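Local coordinates for protein serine-threonine phosphatase 2C (Toxoplasma gondii, PDB 2I44) that probably removes phosphate groups from serine and threonine residues of proteins as a metal-dependent PP2C-family phosphatase, here holding calcium ions, at residues Q86-T89 and E90-S94; S94-A98 and T99-E103. All coordinates share one frame; numbering follows the deposited sequence.

Interaction 1: Q86-T89 and E90-S94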
ATOM      1  N   GLN A  86     -12.932 -15.265   8.447  1.00 26.61           N
ATOM      2  CA  GLN A  86     -13.253 -16.426   9.264  1.00 27.38           C
ATOM      3  C   GLN A  86     -13.582 -17.561   8.307  1.00 26.73           C
ATOM      4  O   GLN A  86     -13.215 -18.709   8.544  1.00 25.69           O
ATOM      5  CB  GLN A  86     -14.459 -16.140  10.162  1.00 30.19           C
ATOM      6  CG  GLN A  86     -14.307 -14.864  10.992  1.00 34.75           C
ATOM      7  CD  GLN A  86     -15.528 -14.563  11.847  1.00 37.94           C
ATOM      8  OE1 GLN A  86     -16.599 -15.146  11.653  1.00 40.04           O
ATOM      9  NE2 GLN A  86     -15.376 -13.638  12.791  1.00 37.81           N
ATOM     10  N   GLU A  87     -14.263 -17.229   7.213  1.00 26.88           N
ATOM     11  CA  GLU A  87     -14.616 -18.231   6.217  1.00 27.91           C
ATOM     12  C   GLU A  87     -13.363 -18.671   5.472  1.00 27.13           C
ATOM     13  O   GLU A  87     -13.309 -19.785   4.952  1.00 27.20           O
ATOM     14  CB  GLU A  87     -15.650 -17.684   5.223  1.00 29.41           C
ATOM     15  CG  GLU A  87     -16.819 -16.981   5.876  1.00 34.52           C
ATOM     16  CD  GLU A  87     -18.066 -16.959   5.006  1.00 38.69           C
ATOM     17  OE1 GLU A  87     -17.943 -16.939   3.757  1.00 39.02           O
ATOM     18  OE2 GLU A  87     -19.175 -16.956   5.583  1.00 41.41           O
ATOM     19  N   VAL A  88     -12.355 -17.804   5.409  1.00 26.84           N
ATOM     20  CA  VAL A  88     -11.115 -18.188   4.739  1.00 26.67           C
ATOM     21  C   VAL A  88     -10.394 -19.185   5.636  1.00 26.36           C
ATOM     22  O   VAL A  88      -9.839 -20.180   5.167  1.00 27.09           O
ATOM     23  CB  VAL A  88     -10.185 -16.977   4.491  1.00 25.56           C
ATOM     24  CG1 VAL A  88      -8.787 -17.461   4.116  1.00 26.12           C
ATOM     25  CG2 VAL A  88     -10.741 -16.123   3.378  1.00 25.53           C
ATOM     26  N   THR A  89     -10.415 -18.916   6.933  1.00 25.49           N
ATOM     27  CA  THR A  89      -9.771 -19.790   7.892  1.00 26.64           C
ATOM     28  C   THR A  89     -10.494 -21.139   7.961  1.00 26.26           C
ATOM     29  O   THR A  89      -9.854 -22.185   7.942  1.00 25.35           O
ATOM     30  CB  THR A  89      -9.737 -19.137   9.291  1.00 26.73           C
ATOM     31  OG1 THR A  89      -8.795 -18.058   9.282  1.00 28.88           O
ATOM     32  CG2 THR A  89      -9.314 -20.144  10.355  1.00 29.61           C
ATOM     33  N   GLU A  90     -11.822 -21.112   8.027  1.00 27.30           N
ATOM     34  CA  GLU A  90     -12.595 -22.347   8.103  1.00 29.73           C
ATOM     35  C   GLU A  90     -12.359 -23.265   6.908  1.00 30.27           C
ATOM     36  O   GLU A  90     -12.238 -24.487   7.068  1.00 30.26           O
ATOM     37  CB  GLU A  90     -14.086 -22.034   8.204  1.00 33.20           C
ATOM     38  CG  GLU A  90     -14.466 -21.198   9.412  1.00 39.17           C
ATOM     39  CD  GLU A  90     -15.967 -20.992   9.517  1.00 44.85           C
ATOM     40  OE1 GLU A  90     -16.685 -22.000   9.721  1.00 46.97           O
ATOM     41  OE2 GLU A  90     -16.423 -19.829   9.390  1.00 47.00           O
HETATM   42  N   MSE A  91     -12.293 -22.678   5.714  1.00 31.01           N
HETATM   43  CA  MSE A  91     -12.089 -23.453   4.493  1.00 33.28           C
HETATM   44  C   MSE A  91     -10.686 -24.037   4.412  1.00 32.02           C
HETATM   45  O   MSE A  91     -10.499 -25.150   3.921  1.00 33.10           O
HETATM   46  CB  MSE A  91     -12.355 -22.589   3.266  1.00 36.16           C
HETATM   47  CG  MSE A  91     -12.377 -23.383   1.967  1.00 41.73           C
HETATM   48 SE   MSE A  91     -12.770 -22.266   0.450  1.00 52.14          SE
HETATM   49  CE  MSE A  91     -14.644 -21.948   0.805  1.00 44.20           C
ATOM     50  N   LEU A  92      -9.696 -23.289   4.886  1.00 31.21           N
ATOM     51  CA  LEU A  92      -8.324 -23.784   4.869  1.00 30.19           C
ATOM     52  C   LEU A  92      -8.186 -24.944   5.856  1.00 30.90           C
ATOM     53  O   LEU A  92      -7.330 -25.810   5.693  1.00 31.41           O
ATOM     54  CB  LEU A  92      -7.336 -22.663   5.233  1.00 27.99           C
ATOM     55  CG  LEU A  92      -7.099 -21.579   4.170  1.00 26.88           C
ATOM     56  CD1 LEU A  92      -6.231 -20.475   4.733  1.00 24.50           C
ATOM     57  CD2 LEU A  92      -6.450 -22.205   2.943  1.00 26.31           C
ATOM     58  N   ARG A  93      -9.039 -24.954   6.878  1.00 31.46           N
ATOM     59  CA  ARG A  93      -9.011 -26.002   7.894  1.00 32.12           C
ATOM     60  C   ARG A  93     -10.030 -27.110   7.629  1.00 34.19           C
ATOM     61  O   ARG A  93     -10.236 -27.984   8.475  1.00 34.24           O
ATOM     62  CB  ARG A  93      -9.275 -25.392   9.274  1.00 29.98           C
ATOM     63  CG  ARG A  93      -8.162 -24.479   9.751  1.00 29.08           C
ATOM     64  CD  ARG A  93      -8.484 -23.802  11.071  1.00 28.83           C
ATOM     65  NE  ARG A  93      -7.384 -22.934  11.480  1.00 30.17           N
ATOM     66  CZ  ARG A  93      -7.381 -22.185  12.580  1.00 32.69           C
ATOM     67  NH1 ARG A  93      -8.428 -22.191  13.399  1.00 32.31           N
ATOM     68  NH2 ARG A  93      -6.324 -21.429  12.861  1.00 31.58           N
ATOM     69  N   SER A  94     -10.654 -27.081   6.453  1.00 34.86           N
ATOM     70  CA  SER A  94     -11.677 -28.067   6.102  1.00 35.61           C
ATOM     71  C   SER A  94     -11.192 -29.134   5.128  1.00 36.09           C
ATOM     72  O   SER A  94     -10.058 -29.099   4.662  1.00 36.11           O
ATOM     73  CB  SER A  94     -12.870 -27.371   5.464  1.00 35.31           C
ATOM     74  OG  SER A  94     -12.554 -27.020   4.128  1.00 36.58           O
TER
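T89 and R93 lie side by side one helical turn apart, and the methyl CG2 of T89 rests over one face of the R93 guanidinium, 3.5 Å above its plane and offset toward the rim. Both ends of this contact are set by torsions: in T89 a chi1 of -71° places OG1 beside the backbone N and leaves CG2 opposite that N, while R93 turns back at chi1 (-67°) and then runs extended from CG to NE, bringing the guanidinium beside the threonine. V88, which is buried, and L92 run together in the same direction, CG1 of V88 meeting CD1 of L92 at 4.0 Å. The CG of E90 lies against Q86 O, with E90 OE2 3.5 Å from that oxygen. These pairs ride on the last turns of helix 83-92, where i to i+4 backbone bonds give the spacing: E90 N to Q86 O is 2.8 Å, M91 N to E87 O 3.2 Å and L92 N to V88 O 3.1 Å. The bond from R93 N to T89 O, 3.1 Å, is more bent at 137°, and R93 is the residue where the chain leaves helical torsions. Further out, T89 OG1 bonds weakly to W85 O and R93 NH2 weakly to P48 O, while V88, E87 and M91 pack their side chains on L108 of helix 98-130.

Interaction 2: S94-A98 and T99-E103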
ATOM      1  N   SER A  94     -10.654 -27.081   6.453  1.00 34.86           N
ATOM      2  CA  SER A  94     -11.677 -28.067   6.102  1.00 35.61           C
ATOM      3  C   SER A  94     -11.192 -29.134   5.128  1.00 36.09           C
ATOM      4  O   SER A  94     -10.058 -29.099   4.662  1.00 36.11           O
ATOM      5  CB  SER A  94     -12.870 -27.371   5.464  1.00 35.31           C
ATOM      6  OG  SER A  94     -12.554 -27.020   4.128  1.00 36.58           O
ATOM      7  N   ASP A  95     -12.084 -30.074   4.824  1.00 37.36           N
ATOM      8  CA  ASP A  95     -11.799 -31.158   3.888  1.00 38.75           C
ATOM      9  C   ASP A  95     -12.032 -30.674   2.459  1.00 39.20           C
ATOM     10  O   ASP A  95     -11.343 -31.106   1.528  1.00 40.94           O
ATOM     11  CB  ASP A  95     -12.699 -32.364   4.171  1.00 39.66           C
ATOM     12  CG  ASP A  95     -12.287 -33.114   5.420  1.00 40.67           C
ATOM     13  OD1 ASP A  95     -11.098 -33.485   5.512  1.00 42.66           O
ATOM     14  OD2 ASP A  95     -13.143 -33.341   6.302  1.00 42.77           O
ATOM     15  N   VAL A  96     -13.010 -29.783   2.299  1.00 37.39           N
ATOM     16  CA  VAL A  96     -13.357 -29.207   1.001  1.00 35.84           C
ATOM     17  C   VAL A  96     -12.318 -29.511  -0.080  1.00 35.17           C
ATOM     18  O   VAL A  96     -11.127 -29.254   0.100  1.00 35.13           O
ATOM     19  CB  VAL A  96     -13.517 -27.672   1.107  1.00 35.74           C
ATOM     20  CG1 VAL A  96     -13.872 -27.089  -0.258  1.00 34.58           C
ATOM     21  CG2 VAL A  96     -14.595 -27.330   2.130  1.00 35.33           C
ATOM     22  N   PRO A  97     -12.764 -30.052  -1.227  1.00 35.42           N
ATOM     23  CA  PRO A  97     -11.873 -30.395  -2.342  1.00 35.28           C
ATOM     24  C   PRO A  97     -10.978 -29.231  -2.764  1.00 35.33           C
ATOM     25  O   PRO A  97     -11.423 -28.080  -2.801  1.00 34.14           O
ATOM     26  CB  PRO A  97     -12.845 -30.795  -3.453  1.00 35.63           C
ATOM     27  CG  PRO A  97     -14.052 -31.293  -2.695  1.00 36.50           C
ATOM     28  CD  PRO A  97     -14.174 -30.282  -1.590  1.00 33.99           C
ATOM     29  N   ALA A  98      -9.721 -29.536  -3.081  1.00 35.09           N
ATOM     30  CA  ALA A  98      -8.764 -28.518  -3.513  1.00 36.31           C
ATOM     31  C   ALA A  98      -9.365 -27.667  -4.635  1.00 35.83           C
ATOM     32  O   ALA A  98      -9.534 -26.460  -4.489  1.00 36.57           O
ATOM     33  CB  ALA A  98      -7.477 -29.182  -3.987  1.00 33.02           C
ATOM     34  N   THR A  99      -9.686 -28.305  -5.754  1.00 36.12           N
ATOM     35  CA  THR A  99     -10.277 -27.605  -6.887  1.00 36.15           C
ATOM     36  C   THR A  99     -11.307 -26.585  -6.406  1.00 35.92           C
ATOM     37  O   THR A  99     -11.407 -25.475  -6.941  1.00 36.15           O
ATOM     38  CB  THR A  99     -10.964 -28.607  -7.840  1.00 36.70           C
ATOM     39  OG1 THR A  99      -9.963 -29.380  -8.515  1.00 39.09           O
ATOM     40  CG2 THR A  99     -11.832 -27.884  -8.863  1.00 37.68           C
ATOM     41  N   GLU A 100     -12.059 -26.971  -5.382  1.00 35.31           N
ATOM     42  CA  GLU A 100     -13.106 -26.125  -4.828  1.00 35.43           C
ATOM     43  C   GLU A 100     -12.521 -24.944  -4.055  1.00 33.99           C
ATOM     44  O   GLU A 100     -13.021 -23.821  -4.147  1.00 33.41           O
ATOM     45  CB  GLU A 100     -14.005 -26.958  -3.919  1.00 35.51           C
ATOM     46  CG  GLU A 100     -15.441 -26.489  -3.883  1.00 38.35           C
ATOM     47  CD  GLU A 100     -16.340 -27.455  -3.136  1.00 41.95           C
ATOM     48  OE1 GLU A 100     -16.313 -28.662  -3.467  1.00 42.65           O
ATOM     49  OE2 GLU A 100     -17.075 -27.011  -2.223  1.00 42.51           O
ATOM     50  N   VAL A 101     -11.466 -25.203  -3.291  1.00 33.68           N
ATOM     51  CA  VAL A 101     -10.811 -24.151  -2.530  1.00 33.11           C
ATOM     52  C   VAL A 101     -10.349 -23.101  -3.526  1.00 33.77           C
ATOM     53  O   VAL A 101     -10.836 -21.970  -3.529  1.00 34.57           O
ATOM     54  CB  VAL A 101      -9.580 -24.684  -1.773  1.00 31.38           C
ATOM     55  CG1 VAL A 101      -8.799 -23.519  -1.170  1.00 31.07           C
ATOM     56  CG2 VAL A 101     -10.017 -25.636  -0.678  1.00 29.65           C
ATOM     57  N   ASP A 102      -9.418 -23.499  -4.385  1.00 34.65           N
ATOM     58  CA  ASP A 102      -8.864 -22.612  -5.398  1.00 34.96           C
ATOM     59  C   ASP A 102      -9.918 -21.883  -6.213  1.00 35.10           C
ATOM     60  O   ASP A 102      -9.625 -20.884  -6.863  1.00 36.37           O
ATOM     61  CB  ASP A 102      -7.945 -23.401  -6.328  1.00 34.10           C
ATOM     62  CG  ASP A 102      -6.611 -23.706  -5.690  1.00 35.18           C
ATOM     63  OD1 ASP A 102      -6.571 -23.907  -4.458  1.00 33.65           O
ATOM     64  OD2 ASP A 102      -5.602 -23.753  -6.420  1.00 37.64           O
ATOM     65  N   GLU A 103     -11.150 -22.371  -6.174  1.00 35.55           N
ATOM     66  CA  GLU A 103     -12.211 -21.730  -6.927  1.00 33.84           C
ATOM     67  C   GLU A 103     -12.968 -20.700  -6.104  1.00 33.03           C
ATOM     68  O   GLU A 103     -13.458 -19.710  -6.641  1.00 32.79           O
ATOM     69  CB  GLU A 103     -13.181 -22.782  -7.458  1.00 36.86           C
ATOM     70  CG  GLU A 103     -14.346 -22.205  -8.232  1.00 39.98           C
ATOM     71  CD  GLU A 103     -15.071 -23.256  -9.048  1.00 44.16           C
ATOM     72  OE1 GLU A 103     -15.427 -24.313  -8.478  1.00 46.42           O
ATOM     73  OE2 GLU A 103     -15.286 -23.025 -10.260  1.00 45.43           O
TER
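The chain enters helix 98-130 through P97, whose O accepts the amide of V101 at 2.9 Å, in the carbonyl plane, and A98 O follows by taking D102 N at 3.0 Å, almost in line with its C=O bond (169°). P97 is thus the N-cap residue of the helix, and the residues from S94 to P97 belong to the turn that joins helix 83-92 to it. With its ring closed on its own nitrogen, the proline has no amide hydrogen to offer, and its carbonyl does the work of starting the helical bonding. E100 carries most of the side-chain contact. Its chain, extended beyond CG, lies alongside the P97 ring and points the same way, bringing the carboxylate oxygen OE1 to 3.3 Å from P97 CD and 3.6 Å from P97 CG. V96 meets the same glutamate at about a right angle: its methyl CG1, opposite the backbone N (chi1 180°), comes to 3.7 Å from E100 CB. E100 is therefore touched by the proline ring and the valine methyl together, its carboxylate set against carbon. V96 also reaches the following residue, the buried V101, which packs on K147 of a loop between two strands; D102 touches K147 too and has a long, weak ion pair with R253. Between the two valines the meeting is methyl to methyl, V96 CG1 standing 4.1 Å from V101 CG2.

In the fold
Interactions 1 and 2 follow directly along the chain and share S94: 86-94 brings helix 83-92 to its end, and 94-103 turns the corner and starts helix 98-130. Their centres are about 10 Å apart. Together they form a helical hairpin in which the second helix folds back along the first, and SE of M91, a selenomethionine, packs against V101 CA at 4.0 Å to join the two. The corner sits at the surface, its contacts centred about 25 and 29 Å from the centre of the chain and away from the calcium sites. In this PP2C fold it belongs to the helical layer flanking the antiparallel sheets.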